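Local atomic coordinates of chitinase (Jonesia denitrificans, PDB entry 5VG0), a protein that probably breaks down chitin, this chain being its lytic polysaccharide monooxygenase domain, which binds copper through a histidine brace, with a peroxide ion held at the site. Residues Pro7-Arg10 with Gln11-Cys14; Ser27-Pro30 with Gln31-Glu34. All blocks are in the same frame, centred on the assembly; numbering follows the deposited sequence.

Contact 1 of 2, residues Pro7-Arg10 with Gln11-Cys14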
ATOM      1  N   PRO A   7      -8.885  -2.632  -0.366  1.00 10.27           N
ATOM      2  CA  PRO A   7      -8.564  -4.044  -0.564  1.00 10.05           C
ATOM      3  C   PRO A   7      -7.247  -4.336   0.143  1.00  9.06           C
ATOM      4  O   PRO A   7      -6.383  -3.471   0.230  1.00 10.42           O
ATOM      5  CB  PRO A   7      -8.430  -4.175  -2.085  1.00 12.40           C
ATOM      6  CG  PRO A   7      -8.267  -2.844  -2.610  1.00 15.24           C
ATOM      7  CD  PRO A   7      -8.790  -1.863  -1.620  1.00 12.05           C
ATOM      8  N   PRO A   8      -7.074  -5.543   0.666  1.00  9.16           N
ATOM      9  CA  PRO A   8      -5.906  -5.779   1.521  1.00  9.25           C
ATOM     10  C   PRO A   8      -4.597  -5.698   0.762  1.00  8.68           C
ATOM     11  O   PRO A   8      -4.433  -6.276  -0.311  1.00 10.19           O
ATOM     12  CB  PRO A   8      -6.140  -7.188   2.071  1.00 11.44           C
ATOM     13  CG  PRO A   8      -7.119  -7.797   1.179  1.00 14.72           C
ATOM     14  CD  PRO A   8      -7.984  -6.701   0.666  1.00 11.12           C
ATOM     15  N   SER A   9      -3.638  -5.003   1.363  1.00  7.64           N
ATOM     16  CA  SER A   9      -2.276  -4.991   0.879  1.00  7.24           C
ATOM     17  C   SER A   9      -1.587  -6.331   1.152  1.00  6.94           C
ATOM     18  O   SER A   9      -2.034  -7.154   1.954  1.00  7.59           O
ATOM     19  CB  SER A   9      -1.501  -3.867   1.556  1.00  7.86           C
ATOM     20  OG  SER A   9      -1.523  -4.031   2.966  1.00  9.01           O
ATOM     21  N   ARG A  10      -0.437  -6.518   0.505  1.00  6.77           N
ATOM     22  CA  ARG A  10       0.368  -7.706   0.751  1.00  6.54           C
ATOM     23  C   ARG A  10       0.693  -7.848   2.236  1.00  6.72           C
ATOM     24  O   ARG A  10       0.559  -8.938   2.801  1.00  7.90           O
ATOM     25  CB  ARG A  10       1.626  -7.694  -0.126  1.00  6.77           C
ATOM     26  CG  ARG A  10       1.322  -7.883  -1.607  1.00  7.50           C
ATOM     27  CD  ARG A  10       2.576  -8.017  -2.434  1.00  7.69           C
ATOM     28  NE  ARG A  10       2.227  -8.212  -3.832  1.00  8.58           N
ATOM     29  CZ  ARG A  10       3.082  -8.403  -4.815  1.00 10.02           C
ATOM     30  NH1 ARG A  10       4.377  -8.428  -4.593  1.00 10.98           N
ATOM     31  NH2 ARG A  10       2.600  -8.579  -6.029  1.00 12.55           N
ATOM     32  N   GLN A  11       1.081  -6.758   2.891  1.00  7.01           N
ATOM     33  CA  GLN A  11       1.397  -6.847   4.311  1.00  7.34           C
ATOM     34  C   GLN A  11       0.157  -7.155   5.142  1.00  7.81           C
ATOM     35  O   GLN A  11       0.254  -7.863   6.146  1.00  8.49           O
ATOM     36  CB  GLN A  11       2.151  -5.607   4.820  1.00  8.21           C
ATOM     37  CG  GLN A  11       1.524  -4.252   4.538  1.00  8.50           C
ATOM     38  CD  GLN A  11       2.131  -3.601   3.322  1.00  7.82           C
ATOM     39  OE1 GLN A  11       2.101  -4.167   2.229  1.00  8.81           O
ATOM     40  NE2 GLN A  11       2.721  -2.437   3.502  1.00  8.69           N
ATOM     41  N   ALA A  12      -1.010  -6.619   4.755  1.00  7.55           N
ATOM     42  CA  ALA A  12      -2.246  -6.949   5.465  1.00  8.11           C
ATOM     43  C   ALA A  12      -2.563  -8.433   5.392  1.00  8.28           C
ATOM     44  O   ALA A  12      -2.997  -9.035   6.380  1.00  9.68           O
ATOM     45  CB  ALA A  12      -3.415  -6.164   4.882  1.00  8.93           C
ATOM     46  N   LEU A  13      -2.354  -9.040   4.229  1.00  7.81           N
ATOM     47  CA  LEU A  13      -2.644 -10.458   4.057  1.00  8.26           C
ATOM     48  C   LEU A  13      -1.703 -11.304   4.889  1.00  8.33           C
ATOM     49  O   LEU A  13      -2.115 -12.310   5.479  1.00 10.36           O
ATOM     50  CB  LEU A  13      -2.560 -10.817   2.581  1.00  9.06           C
ATOM     51  CG  LEU A  13      -3.664 -10.179   1.732  1.00 10.23           C
ATOM     52  CD1 LEU A  13      -3.311 -10.247   0.261  1.00 13.24           C
ATOM     53  CD2 LEU A  13      -4.994 -10.809   1.974  1.00 13.18           C
ATOM     54  N   CYS A  14      -0.438 -10.915   4.960  1.00  8.32           N
ATOM     55  CA  CYS A  14       0.496 -11.597   5.841  1.00  8.79           C
ATOM     56  C   CYS A  14       0.018 -11.508   7.294  1.00  9.87           C
ATOM     57  O   CYS A  14      -0.008 -12.509   8.017  1.00 11.24           O
ATOM     58  CB  CYS A  14       1.895 -10.985   5.707  1.00  9.18           C
ATOM     59  SG  CYS A  14       2.701 -11.330   4.139  1.00 10.48           S
TER
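The N-cap of the short helix 10-15, which follows strand 2-6 in this lytic polysaccharide monooxygenase domain, is formed by Ser-9 against the first turn. Its OG accepts from Ala-12 N at 3.2 Å, with an N-H...O angle of 154°. The serine hydroxyl is placed for this by chi1 of 58°, which sets OG between the backbone N and the carbonyl carbon; the same oxygen also hydrogen-bonds Val-4 O, so cap and strand 2-6 share one hydroxyl. Ser-9 O takes the first i to i+4 bond, from Leu-13 N at 3.0 Å, and Arg-10 O takes the next, from Cys-14 N at 3.1 Å. The Pro-8 ring and the Leu-13 side chain cross obliquely, with Pro-8 CG 3.8 Å from Leu-13 CD2, while Pro-8 CB reaches Ala-12 CB at 4.0 Å. With an alanine at Leu-13 the Pro-8 ring is likely to lose its neighbour, opening a gap where CD2 lay. Arg-10 runs extended away from the turn to a salt bridge with Asp-138, hydrogen bonds to Leu-52 O and Asn-55, and a cation-pi contact with Trp-59. A chi1 of 53° brings Gln-11 CG to 3.4 Å from Ser-9 OG, and a bend at chi2 carries the amide on, with Gln-11 OE1 against Ser-9 CB and NE2 donating to Tyr-134 O.

Contact 2 of 2, residues Ser27-Pro30 with Gln31-Glu34; sequences SYEP and QSVE
The backbone of Glu-29 to Ser-32 makes a type I beta turn, closed by Ser-32 N donating to Glu-29 O at 3.1 Å. The side chains of the same two residues close it a second time: Ser-32 OG donates to Glu-29 OE1 at 2.9 Å, on the anti lone pair of the carboxylate. Glu-29 is extended beyond CG, and its other oxygen, OE2, is held by Gln-25 NE2, so each carboxylate oxygen has a partner and the group is probably fixed in rotation. Gln-31 folds back at chi2 (-87°), bringing its OE1 over the face of the Glu-29 to Pro-30 peptide, the amide tilted against it; Gln-31 OE1 comes 3.3 Å from Pro-30 CD. From there Gln-31 NE2 donates to a water, 2.9 Å away, which in turn donates to Tyr-28 O. A second water links Pro-30 O to Val-33 N, where the chain makes an inverse gamma turn centred on Val-33. Pro-30 packs on Gln-11 and Ala-15 of helix 10-15 and, with Gln-31, on Trp-3 of strand 2-6, whereas Val-33 meets Tyr-134 of strand 131-141 as the chain enters strand 34-36.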
ATOM      1  N   SER A  27       4.607  -9.985   9.142  1.00 10.31           N
ATOM      2  CA  SER A  27       3.320 -10.428   9.648  1.00 10.58           C
ATOM      3  C   SER A  27       3.014  -9.857  11.012  1.00 10.87           C
ATOM      4  O   SER A  27       1.843  -9.779  11.383  1.00 12.81           O
ATOM      5  CB  SER A  27       3.317 -11.938   9.751  1.00 11.49           C
ATOM      6  OG  SER A  27       3.472 -12.462   8.453  1.00 14.03           O
ATOM      7  N   TYR A  28       4.035  -9.463  11.763  1.00 10.82           N
ATOM      8  CA  TYR A  28       3.867  -8.915  13.095  1.00 11.87           C
ATOM      9  C   TYR A  28       3.811  -7.402  13.122  1.00 12.86           C
ATOM     10  O   TYR A  28       3.495  -6.837  14.173  1.00 14.43           O
ATOM     11  CB  TYR A  28       4.996  -9.410  13.999  1.00 13.47           C
ATOM     12  CG  TYR A  28       4.997 -10.918  14.108  1.00 14.33           C
ATOM     13  CD1 TYR A  28       4.141 -11.568  14.977  1.00 17.21           C
ATOM     14  CD2 TYR A  28       5.808 -11.694  13.294  1.00 17.75           C
ATOM     15  CE1 TYR A  28       4.120 -12.945  15.064  1.00 19.76           C
ATOM     16  CE2 TYR A  28       5.791 -13.065  13.375  1.00 20.05           C
ATOM     17  CZ  TYR A  28       4.943 -13.683  14.260  1.00 22.24           C
ATOM     18  OH  TYR A  28       4.912 -15.060  14.360  1.00 26.26           O
ATOM     19  N   GLU A  29       4.121  -6.728  12.017  1.00 11.92           N
ATOM     20  CA  GLU A  29       4.139  -5.268  11.995  1.00 12.38           C
ATOM     21  C   GLU A  29       3.845  -4.762  10.587  1.00 10.90           C
ATOM     22  O   GLU A  29       4.683  -4.123   9.934  1.00 11.27           O
ATOM     23  CB  GLU A  29       5.447  -4.716  12.540  1.00 16.25           C
ATOM     24  CG  GLU A  29       6.679  -5.270  11.926  1.00 19.04           C
ATOM     25  CD  GLU A  29       7.912  -4.626  12.532  1.00 24.44           C
ATOM     26  OE1 GLU A  29       7.928  -3.384  12.703  1.00 26.56           O
ATOM     27  OE2 GLU A  29       8.848  -5.360  12.876  1.00 27.02           O
ATOM     28  N   PRO A  30       2.627  -4.990  10.104  1.00  9.67           N
ATOM     29  CA  PRO A  30       2.274  -4.554   8.752  1.00  9.28           C
ATOM     30  C   PRO A  30       2.366  -3.060   8.551  1.00  8.56           C
ATOM     31  O   PRO A  30       2.484  -2.626   7.404  1.00  9.10           O
ATOM     32  CB  PRO A  30       0.834  -5.052   8.596  1.00 10.09           C
ATOM     33  CG  PRO A  30       0.317  -5.160   9.996  1.00 11.00           C
ATOM     34  CD  PRO A  30       1.490  -5.630  10.784  1.00 10.38           C
ATOM     35  N   GLN A  31       2.323  -2.281   9.632  1.00  8.66           N
ATOM     36  CA  GLN A  31       2.336  -0.832   9.591  1.00  8.73           C
ATOM     37  C   GLN A  31       3.711  -0.252   9.285  1.00  8.31           C
ATOM     38  O   GLN A  31       3.813   0.965   9.134  1.00  9.72           O
ATOM     39  CB  GLN A  31       1.850  -0.281  10.941  1.00  9.67           C
ATOM     40  CG  GLN A  31       2.783  -0.520  12.147  1.00 11.58           C
ATOM     41  CD  GLN A  31       2.576  -1.848  12.866  1.00 13.44           C
ATOM     42  OE1 GLN A  31       1.946  -2.766  12.359  1.00 13.87           O
ATOM     43  NE2 GLN A  31       3.129  -1.942  14.062  1.00 16.52           N
ATOM     44  N   SER A  32       4.759  -1.081   9.202  1.00  8.74           N
ATOM     45  CA  SER A  32       6.129  -0.599   9.310  1.00  9.25           C
ATOM     46  C   SER A  32       6.906  -0.576   7.999  1.00  8.76           C
ATOM     47  O   SER A  32       8.138  -0.503   8.045  1.00 10.45           O
ATOM     48  CB  SER A  32       6.877  -1.424  10.344  1.00 11.25           C
ATOM     49  OG  SER A  32       6.220  -1.278  11.589  1.00 13.57           O
ATOM     50  N   VAL A  33       6.242  -0.605   6.842  1.00  8.37           N
ATOM     51  CA  VAL A  33       6.972  -0.674   5.579  1.00  8.00           C
ATOM     52  C   VAL A  33       7.382   0.732   5.161  1.00  8.60           C
ATOM     53  O   VAL A  33       6.786   1.355   4.279  1.00  9.61           O
ATOM     54  CB  VAL A  33       6.197  -1.427   4.492  1.00  8.49           C
ATOM     55  CG1 VAL A  33       7.078  -1.616   3.268  1.00  9.70           C
ATOM     56  CG2 VAL A  33       5.723  -2.786   5.022  1.00  9.25           C
ATOM     57  N   GLU A  34       8.428   1.205   5.813  1.00 10.18           N
ATOM     58  CA  GLU A  34       8.945   2.554   5.707  1.00 10.46           C
ATOM     59  C   GLU A  34      10.275   2.505   4.974  1.00 10.24           C
ATOM     60  O   GLU A  34      11.123   1.661   5.274  1.00 12.59           O
ATOM     61  CB  GLU A  34       9.174   3.098   7.123  1.00 13.03           C
ATOM     62  CG  GLU A  34       9.588   4.536   7.187  1.00 15.27           C
ATOM     63  CD  GLU A  34       9.745   5.028   8.589  1.00 20.27           C
ATOM     64  OE1 GLU A  34      10.025   4.216   9.484  1.00 23.17           O
ATOM     65  OE2 GLU A  34       9.564   6.237   8.802  1.00 23.46           O
TER
HETATM   66  O   HOH W   1       2.900  -4.430  15.525  1.00 32.51           O
HETATM   67  O   HOH W   2       3.193  -0.425   5.992  1.00 10.62           O

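In the fold
Contacts 1 and 2 follow each other along the chain, their centres 10 Å apart, and meet through Gln-11 and Cys-14. Gln-11 CG lies 3.4 Å from Pro-30 O and Gln-11 NE2 3.4 Å from Val-33 CG2, while Cys-14, disulfide-bonded to Cys-23, brings its CB 3.5 Å from Ser-27 OG. The stretch 27-34 lies nearer the copper site than the capped helix does. The Gln-31 side chain is about 7 Å from the copper and that of Ser-32 about 3 Å from that of His-1, whereas the Gln-11 side chain is about 12 Å from the metal. Glu-34 joins His-1, His-78 and Phe-133 around the bound peroxide.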